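Local structure of proteinase K (2B6N) at residues A[37-42]-A[128-133]; A[46-51]-A[207-212]; A[86-91]-A[233-238]. The protein probably hydrolyses internal peptide bonds of proteins, this chain being the catalytic domain of a calcium-binding serine endopeptidase of the subtilase family. All blocks are in the same frame, centred on the assembly; numbering follows the deposited sequence.

Interaction 1: A[37-42]-A[128-133]; sequences VIDTGV and NMSLGG
The carboxylate of Asp39 meets Ser130 with one oxygen: OD2 lies 3.6 Å from Ser130 CB. Its other oxygen, OD1, has two donors, Thr40 N, which it accepts at 2.7 Å through its anti lone pair, and His72 ND1; together they should fix how the flat group is turned. Asp39 OD2 further reaches a water, 2.7 Å away, that sits where the two strand ends diverge. That water takes the Ser130 N-H at 2.9 Å, while Asp39 OD2 and Ile38 O are among acceptors competing for its protons. The second flat group, the Asn128 amide, is on the same face of the sheet as Val37 and reaches Ser227 OG weakly through ND2. Upstream, the parallel strands are joined directly by Ile38 N to Asn128 O, 3.0 Å, with a fairly straight N-H (158°). On the other face Ile38 and Met129 meet. Ile38 holds CG1 anti to its carbonyl carbon (chi1 -55°), carrying CD1 to within 3.8 Å of Met129 CG. Beyond the strand, Leu131 CD2 comes within 3.5 Å of Ile38 O. Ser130 OG bonds to Ser224 O, linking the loop after strand 125-129 to the backbone of the predicted catalytic serine. A predicted charge-relay aspartate at the C-terminal end of a strand of the parallel sheet, bonded to its histidine, here His72, is characteristic of the subtilase active site.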
loop_
_atom_site.group_PDB
_atom_site.type_symbol
_atom_site.label_atom_id
_atom_site.label_comp_id
_atom_site.label_asym_id
_atom_site.label_seq_id
_atom_site.Cartn_x
_atom_site.Cartn_y
_atom_site.Cartn_z
ATOM N N VAL A 37 -3.704 6.731 -4.126
ATOM C CA VAL A 37 -2.399 6.746 -3.488
ATOM C C VAL A 37 -2.243 8.072 -2.757
ATOM O O VAL A 37 -2.028 9.109 -3.387
ATOM C CB VAL A 37 -1.275 6.531 -4.522
ATOM C CG1 VAL A 37 0.102 6.537 -3.822
ATOM C CG2 VAL A 37 -1.504 5.210 -5.272
ATOM N N ILE A 38 -2.416 8.038 -1.441
ATOM C CA ILE A 38 -2.369 9.261 -0.618
ATOM C C ILE A 38 -0.931 9.423 -0.135
ATOM O O ILE A 38 -0.492 8.682 0.729
ATOM C CB ILE A 38 -3.356 9.168 0.591
ATOM C CG1 ILE A 38 -4.781 8.854 0.093
ATOM C CG2 ILE A 38 -3.295 10.482 1.437
ATOM C CD1 ILE A 38 -5.812 8.489 1.196
ATOM N N ASP A 39 -0.192 10.360 -0.727
ATOM C CA ASP A 39 1.261 10.308 -0.633
ATOM C C ASP A 39 1.853 11.605 -1.200
ATOM O O ASP A 39 1.206 12.675 -1.151
ATOM C CB ASP A 39 1.763 9.064 -1.416
ATOM C CG ASP A 39 3.028 8.463 -0.839
ATOM O OD1 ASP A 39 4.095 9.147 -0.873
ATOM O OD2 ASP A 39 2.966 7.285 -0.383
ATOM N N THR A 40 3.063 11.520 -1.744
ATOM C CA THR A 40 3.779 12.693 -2.253
ATOM C C THR A 40 3.362 13.080 -3.674
ATOM O O THR A 40 3.935 13.998 -4.256
ATOM C CB THR A 40 5.314 12.486 -2.252
ATOM O OG1 THR A 40 5.655 11.412 -3.144
ATOM C CG2 THR A 40 5.849 12.200 -0.850
ATOM N N GLY A 41 2.365 12.380 -4.222
ATOM C CA GLY A 41 1.939 12.552 -5.607
ATOM C C GLY A 41 2.402 11.347 -6.417
ATOM O O GLY A 41 3.032 10.455 -5.871
ATOM N N VAL A 42 2.100 11.326 -7.716
ATOM C CA VAL A 42 2.525 10.224 -8.589
ATOM C C VAL A 42 2.987 10.808 -9.908
ATOM O O VAL A 42 2.321 11.693 -10.462
ATOM C CB VAL A 42 1.370 9.208 -8.887
ATOM C CG1 VAL A 42 1.859 8.105 -9.826
ATOM C CG2 VAL A 42 0.814 8.584 -7.596
ATOM N N ASN A 128 -4.377 3.729 -0.333
ATOM C CA ASN A 128 -3.142 3.399 0.372
ATOM C C ASN A 128 -2.578 4.623 1.067
ATOM O O ASN A 128 -2.468 5.688 0.445
ATOM C CB ASN A 128 -2.096 2.880 -0.620
ATOM C CG ASN A 128 -0.810 2.453 0.061
ATOM O OD1 ASN A 128 0.166 3.234 0.184
ATOM N ND2 ASN A 128 -0.809 1.228 0.556
ATOM N N MET A 129 -2.211 4.463 2.340
ATOM C CA MET A 129 -1.552 5.518 3.100
ATOM C C MET A 129 -0.200 5.060 3.631
ATOM O O MET A 129 -0.113 4.547 4.748
ATOM C CB MET A 129 -2.447 5.961 4.264
ATOM C CG MET A 129 -3.780 6.551 3.813
ATOM S SD MET A 129 -4.721 7.206 5.224
ATOM C CE MET A 129 -3.767 8.646 5.654
ATOM N N SER A 130 0.842 5.244 2.822
ATOM C CA SER A 130 2.232 5.007 3.247
ATOM C C SER A 130 2.807 6.249 3.946
ATOM O O SER A 130 3.711 6.918 3.432
ATOM C CB SER A 130 3.093 4.601 2.037
ATOM O OG SER A 130 2.733 3.285 1.608
ATOM N N LEU A 131 2.281 6.528 5.137
ATOM C CA LEU A 131 2.613 7.720 5.898
ATOM C C LEU A 131 2.020 7.520 7.283
ATOM O O LEU A 131 1.105 6.702 7.474
ATOM C CB LEU A 131 2.012 8.985 5.241
ATOM C CG LEU A 131 0.491 9.089 5.142
ATOM C CD1 LEU A 131 -0.146 9.635 6.444
ATOM C CD2 LEU A 131 0.142 9.977 3.961
ATOM N N GLY A 132 2.537 8.257 8.253
ATOM C CA GLY A 132 2.059 8.130 9.619
ATOM C C GLY A 132 2.680 9.192 10.491
ATOM O O GLY A 132 3.611 9.915 10.067
ATOM N N GLY A 133 2.144 9.326 11.692
ATOM C CA GLY A 133 2.629 10.335 12.617
ATOM C C GLY A 133 2.122 9.983 14.001
ATOM O O GLY A 133 1.662 8.868 14.230
HETATM O O HOH W 1 0.527 6.119 0.051
#

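Interaction 2: A[46-51]-A[207-212]; sequences HNEFGG and TSSWYT
His46 turns its imidazole toward Ser209. From CB the chain sets CG opposite the backbone N (chi1 -160°), which swings the ring out over the end of strand 206-209. There Ser209 CB lies over the middle of one ring face, 3.6 Å from the centroid and only 10° off the normal, a clear CH-pi contact touching all five ring atoms about equally. Round the rim, ND1 accepts Glu48 N at 3.0 Å, almost in the ring plane and nearly straight (169°). CD2 brings its C-H edge to Trp210 O at 3.2 Å. At the tip, NE2 bonds to Ala216 O; with ND1 accepting and NE2 facing a carbonyl, the ring is probably neutral with its proton on NE2. Both nitrogens are thus used, which should hold the ring in this orientation. Beside it, Glu48 CG packs on Ser209 CB at 3.9 Å before the chain bends away, its OE1 going to Thr84 N and Tyr85 N. Phe49 CZ approaches Ser209 OG obliquely, and that hydroxyl bonds to Thr74 O of helix 72-81. Within the loop Phe49 N bonds to His46 O at 3.1 Å. The arrangement is that of the subtilase loop following the strand of the predicted catalytic aspartate, pressed against the end of the 206-209/217-220 hairpin near His72.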
loop_
_atom_site.group_PDB
_atom_site.type_symbol
_atom_site.label_atom_id
_atom_site.label_comp_id
_atom_site.label_asym_id
_atom_site.label_seq_id
_atom_site.Cartn_x
_atom_site.Cartn_y
_atom_site.Cartn_z
ATOM N N HIS A 46 4.896 7.973 -15.904
ATOM C CA HIS A 46 5.860 6.857 -15.794
ATOM C C HIS A 46 5.442 5.687 -16.663
ATOM O O HIS A 46 4.242 5.355 -16.758
ATOM C CB HIS A 46 6.109 6.418 -14.331
ATOM C CG HIS A 46 7.390 5.655 -14.152
ATOM N ND1 HIS A 46 7.546 4.354 -14.586
ATOM C CD2 HIS A 46 8.585 6.023 -13.627
ATOM C CE1 HIS A 46 8.773 3.947 -14.321
ATOM N NE2 HIS A 46 9.427 4.942 -13.746
ATOM N N ASN A 47 6.431 5.078 -17.332
ATOM C CA ASN A 47 6.166 3.943 -18.227
ATOM C C ASN A 47 5.428 2.806 -17.520
ATOM O O ASN A 47 4.653 2.095 -18.154
ATOM C CB ASN A 47 7.467 3.376 -18.796
ATOM C CG ASN A 47 8.190 4.348 -19.711
ATOM O OD1 ASN A 47 7.596 5.269 -20.260
ATOM N ND2 ASN A 47 9.498 4.135 -19.874
ATOM N N GLU A 48 5.684 2.641 -16.218
ATOM C CA GLU A 48 4.996 1.628 -15.403
ATOM C C GLU A 48 3.469 1.643 -15.471
ATOM O O GLU A 48 2.828 0.601 -15.314
ATOM C CB GLU A 48 5.452 1.694 -13.937
ATOM C CG GLU A 48 6.810 1.002 -13.684
ATOM C CD GLU A 48 6.773 -0.477 -13.990
ATOM O OE1 GLU A 48 6.218 -1.250 -13.182
ATOM O OE2 GLU A 48 7.301 -0.861 -15.051
ATOM N N PHE A 49 2.885 2.821 -15.676
ATOM C CA PHE A 49 1.438 2.971 -15.531
ATOM C C PHE A 49 0.679 2.855 -16.843
ATOM O O PHE A 49 -0.518 2.583 -16.841
ATOM C CB PHE A 49 1.088 4.283 -14.804
ATOM C CG PHE A 49 1.745 4.410 -13.462
ATOM C CD1 PHE A 49 2.687 5.410 -13.220
ATOM C CD2 PHE A 49 1.477 3.473 -12.460
ATOM C CE1 PHE A 49 3.324 5.501 -11.981
ATOM C CE2 PHE A 49 2.104 3.550 -11.219
ATOM C CZ PHE A 49 3.029 4.567 -10.977
ATOM N N GLY A 50 1.373 3.072 -17.959
ATOM C CA GLY A 50 0.755 2.930 -19.274
ATOM C C GLY A 50 -0.558 3.689 -19.407
ATOM O O GLY A 50 -1.516 3.184 -19.997
ATOM N N GLY A 51 -0.623 4.902 -18.876
ATOM C CA GLY A 51 -1.867 5.670 -18.994
ATOM C C GLY A 51 -2.872 5.479 -17.870
ATOM O O GLY A 51 -3.825 6.255 -17.765
ATOM N N THR A 207 12.002 -2.863 -5.032
ATOM C CA THR A 207 12.221 -2.097 -6.251
ATOM C C THR A 207 10.901 -1.719 -6.912
ATOM O O THR A 207 9.965 -2.545 -6.998
ATOM C CB THR A 207 13.097 -2.862 -7.259
ATOM O OG1 THR A 207 14.307 -3.287 -6.614
ATOM C CG2 THR A 207 13.436 -1.941 -8.451
ATOM N N SER A 208 10.834 -0.474 -7.384
ATOM C CA SER A 208 9.624 0.052 -8.036
ATOM C C SER A 208 9.989 1.308 -8.838
ATOM O O SER A 208 11.161 1.662 -8.934
ATOM C CB SER A 208 8.538 0.366 -6.994
ATOM O OG SER A 208 7.290 0.628 -7.608
ATOM N N SER A 209 8.979 1.970 -9.395
ATOM C CA SER A 209 9.148 3.176 -10.185
ATOM C C SER A 209 9.617 4.353 -9.318
ATOM O O SER A 209 9.473 4.326 -8.098
ATOM C CB SER A 209 7.816 3.506 -10.873
ATOM O OG SER A 209 6.760 3.188 -9.988
ATOM N N TRP A 210 10.184 5.377 -9.951
ATOM C CA TRP A 210 10.691 6.562 -9.255
ATOM C C TRP A 210 10.443 7.774 -10.152
ATOM O O TRP A 210 10.264 7.623 -11.357
ATOM C CB TRP A 210 12.192 6.409 -8.975
ATOM C CG TRP A 210 12.794 7.407 -7.981
ATOM C CD1 TRP A 210 13.752 8.365 -8.231
ATOM C CD2 TRP A 210 12.486 7.505 -6.590
ATOM N NE1 TRP A 210 14.055 9.060 -7.069
ATOM C CE2 TRP A 210 13.295 8.541 -6.046
ATOM C CE3 TRP A 210 11.605 6.806 -5.741
ATOM C CZ2 TRP A 210 13.237 8.904 -4.692
ATOM C CZ3 TRP A 210 11.566 7.155 -4.386
ATOM C CH2 TRP A 210 12.382 8.204 -3.880
ATOM N N TYR A 211 10.443 8.961 -9.550
ATOM C CA TYR A 211 9.931 10.167 -10.209
ATOM C C TYR A 211 10.907 10.886 -11.151
ATOM O O TYR A 211 10.501 11.776 -11.880
ATOM C CB TYR A 211 9.421 11.156 -9.142
ATOM C CG TYR A 211 10.511 12.056 -8.562
ATOM C CD1 TYR A 211 10.521 13.431 -8.833
ATOM C CD2 TYR A 211 11.535 11.536 -7.767
ATOM C CE1 TYR A 211 11.540 14.265 -8.321
ATOM C CE2 TYR A 211 12.541 12.354 -7.247
ATOM C CZ TYR A 211 12.528 13.713 -7.519
ATOM O OH TYR A 211 13.532 14.520 -7.003
ATOM N N THR A 212 12.180 10.488 -11.157
ATOM C CA THR A 212 13.219 11.275 -11.848
ATOM C C THR A 212 13.165 11.176 -13.387
ATOM O O THR A 212 13.661 12.077 -14.079
ATOM C CB THR A 212 14.621 10.941 -11.320
ATOM O OG1 THR A 212 14.833 9.530 -11.413
ATOM C CG2 THR A 212 14.782 11.384 -9.862
#

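Interaction 3: A[86-91]-A[233-238]; sequences GVAKNV and VAALYL
Val87, Ala88 and Val91 belong to the connection between helix 72-81 and strand 92-97, and they pack against one side of helix 223-240, the long helix that carries the predicted nucleophile Ser224 near its start. Ala88 to Val91 form a type I beta turn, closed by Val91 N to Ala88 O at 3.2 Å, and this turn presents Ala88 and Val91 together to the helix. Val87 reaches in with CG1, which lies trans to the backbone N (chi1 174°) and enters between two helix residues one turn apart, 3.7 Å from Val233 CG2 and 3.8 Å from Leu236 CD1, while also approaching the backbone Val233 N. Leu236 straddles the connection with its two branches: CD1 meets Val87, and CD2 lies 3.7 Å from Val87 O and 3.9 Å from Ala88 CB. On the preceding residue, Ala235 CB faces two partners, Ala88 CB at 4.0 Å and Val91 CG2 at 3.9 Å. The backbones come closest at Ala88 CA and Leu236 CA, 6.0 Å apart. The polar groups turn elsewhere: Val87 O bonds to Tyr24 OH, and Lys89 points away from the helix, its NZ held by Gly86 O, Ser83 O and Gln3 OE1. The side-chain contacts are therefore a buried, apolar fit of small and branched groups that also brush some backbone atoms. No hydrogen bond joins the two segments, so the fit relies on shape and the exclusion of water, and the bonds described run within one segment or to residues outside.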
loop_
_atom_site.group_PDB
_atom_site.type_symbol
_atom_site.label_atom_id
_atom_site.label_comp_id
_atom_site.label_asym_id
_atom_site.label_seq_id
_atom_site.Cartn_x
_atom_site.Cartn_y
_atom_site.Cartn_z
ATOM N N GLY A 86 4.494 -4.037 -10.222
ATOM C CA GLY A 86 3.219 -3.992 -9.524
ATOM C C GLY A 86 2.469 -5.293 -9.318
ATOM O O GLY A 86 2.609 -6.246 -10.087
ATOM N N VAL A 87 1.654 -5.303 -8.268
ATOM C CA VAL A 87 0.790 -6.442 -7.905
ATOM C C VAL A 87 -0.410 -6.576 -8.860
ATOM O O VAL A 87 -0.744 -7.693 -9.314
ATOM C CB VAL A 87 0.284 -6.292 -6.430
ATOM C CG1 VAL A 87 -0.731 -7.382 -6.063
ATOM C CG2 VAL A 87 1.452 -6.339 -5.450
ATOM N N ALA A 88 -1.052 -5.440 -9.149
ATOM C CA ALA A 88 -2.326 -5.402 -9.881
ATOM C C ALA A 88 -2.111 -4.591 -11.163
ATOM O O ALA A 88 -2.285 -3.373 -11.190
ATOM C CB ALA A 88 -3.416 -4.763 -9.014
ATOM N N LYS A 89 -1.727 -5.300 -12.214
ATOM C CA LYS A 89 -1.112 -4.690 -13.388
ATOM C C LYS A 89 -2.070 -3.952 -14.324
ATOM O O LYS A 89 -1.625 -3.352 -15.314
ATOM C CB LYS A 89 -0.291 -5.744 -14.134
ATOM C CG LYS A 89 0.805 -6.379 -13.229
ATOM C CD LYS A 89 1.658 -7.367 -13.986
ATOM C CE LYS A 89 2.691 -8.019 -13.065
ATOM N NZ LYS A 89 3.777 -7.091 -12.584
ATOM N N ASN A 90 -3.364 -3.978 -14.021
ATOM C CA ASN A 90 -4.335 -3.200 -14.810
ATOM C C ASN A 90 -5.239 -2.300 -13.957
ATOM O O ASN A 90 -6.301 -1.827 -14.424
ATOM C CB ASN A 90 -5.190 -4.115 -15.696
ATOM C CG ASN A 90 -5.859 -3.371 -16.836
ATOM O OD1 ASN A 90 -7.046 -3.591 -17.138
ATOM N ND2 ASN A 90 -5.107 -2.494 -17.484
ATOM N N VAL A 91 -4.824 -2.061 -12.712
ATOM C CA VAL A 91 -5.593 -1.194 -11.817
ATOM C C VAL A 91 -5.516 0.263 -12.279
ATOM O O VAL A 91 -4.521 0.679 -12.895
ATOM C CB VAL A 91 -5.100 -1.317 -10.340
ATOM C CG1 VAL A 91 -3.794 -0.559 -10.117
ATOM C CG2 VAL A 91 -6.176 -0.866 -9.352
ATOM N N VAL A 233 -3.068 -6.275 -3.593
ATOM C CA VAL A 233 -3.820 -7.532 -3.439
ATOM C C VAL A 233 -5.302 -7.266 -3.172
ATOM O O VAL A 233 -6.163 -7.951 -3.719
ATOM C CB VAL A 233 -3.181 -8.472 -2.381
ATOM C CG1 VAL A 233 -4.067 -9.703 -2.086
ATOM C CG2 VAL A 233 -1.779 -8.936 -2.860
ATOM N N ALA A 234 -5.615 -6.281 -2.333
ATOM C CA ALA A 234 -7.027 -5.822 -2.232
ATOM C C ALA A 234 -7.638 -5.564 -3.618
ATOM O O ALA A 234 -8.765 -6.000 -3.898
ATOM C CB ALA A 234 -7.124 -4.558 -1.362
ATOM N N ALA A 235 -6.888 -4.875 -4.484
ATOM C CA ALA A 235 -7.341 -4.598 -5.850
ATOM C C ALA A 235 -7.562 -5.874 -6.646
ATOM O O ALA A 235 -8.528 -5.965 -7.402
ATOM C CB ALA A 235 -6.368 -3.684 -6.591
ATOM N N LEU A 236 -6.674 -6.857 -6.491
ATOM C CA LEU A 236 -6.894 -8.180 -7.112
ATOM C C LEU A 236 -8.199 -8.810 -6.653
ATOM O O LEU A 236 -8.972 -9.318 -7.473
ATOM C CB LEU A 236 -5.754 -9.149 -6.781
ATOM C CG LEU A 236 -4.341 -8.807 -7.262
ATOM C CD1 LEU A 236 -3.368 -9.930 -6.893
ATOM C CD2 LEU A 236 -4.294 -8.552 -8.760
ATOM N N TYR A 237 -8.445 -8.779 -5.341
ATOM C CA TYR A 237 -9.643 -9.404 -4.775
ATOM C C TYR A 237 -10.911 -8.692 -5.242
ATOM O O TYR A 237 -11.937 -9.319 -5.431
ATOM C CB TYR A 237 -9.616 -9.402 -3.245
ATOM C CG TYR A 237 -8.542 -10.252 -2.583
ATOM C CD1 TYR A 237 -8.448 -10.278 -1.198
ATOM C CD2 TYR A 237 -7.620 -11.001 -3.325
ATOM C CE1 TYR A 237 -7.484 -11.047 -0.543
ATOM C CE2 TYR A 237 -6.635 -11.787 -2.676
ATOM C CZ TYR A 237 -6.587 -11.790 -1.281
ATOM O OH TYR A 237 -5.637 -12.504 -0.593
ATOM N N LEU A 238 -10.829 -7.374 -5.421
ATOM C CA LEU A 238 -11.983 -6.572 -5.856
ATOM C C LEU A 238 -12.252 -6.695 -7.364
ATOM O O LEU A 238 -13.361 -6.420 -7.821
ATOM C CB LEU A 238 -11.794 -5.115 -5.432
ATOM C CG LEU A 238 -12.096 -4.796 -3.955
ATOM C CD1 LEU A 238 -11.545 -3.403 -3.566
ATOM C CD2 LEU A 238 -13.599 -4.914 -3.638
#

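Overall arrangement
Along the chain the six segments run 37-42, 46-51, 86-91, 128-133, 207-212 and 233-238, so all three contacts interleave within the one catalytic domain. Interaction 1 joins the neighbouring strands 34-39 and 125-129 of the parallel sheet. Its centre is about 16 Å from that of interaction 2, which it touches directly: Val42 CG1 meets Phe49 CE1 at 3.7 Å. Interaction 3, about 18 Å from interaction 1 and 16 Å from interaction 2 between centres, lies across the chain's centre from the first. Helix 72-81 touches interactions 1 and 2 and leads into 86-91; helix 223-240 touches interaction 1 and supplies 233-238. The contacts thus connect the strand of Asp39 with the helices that carry His72 and Ser224.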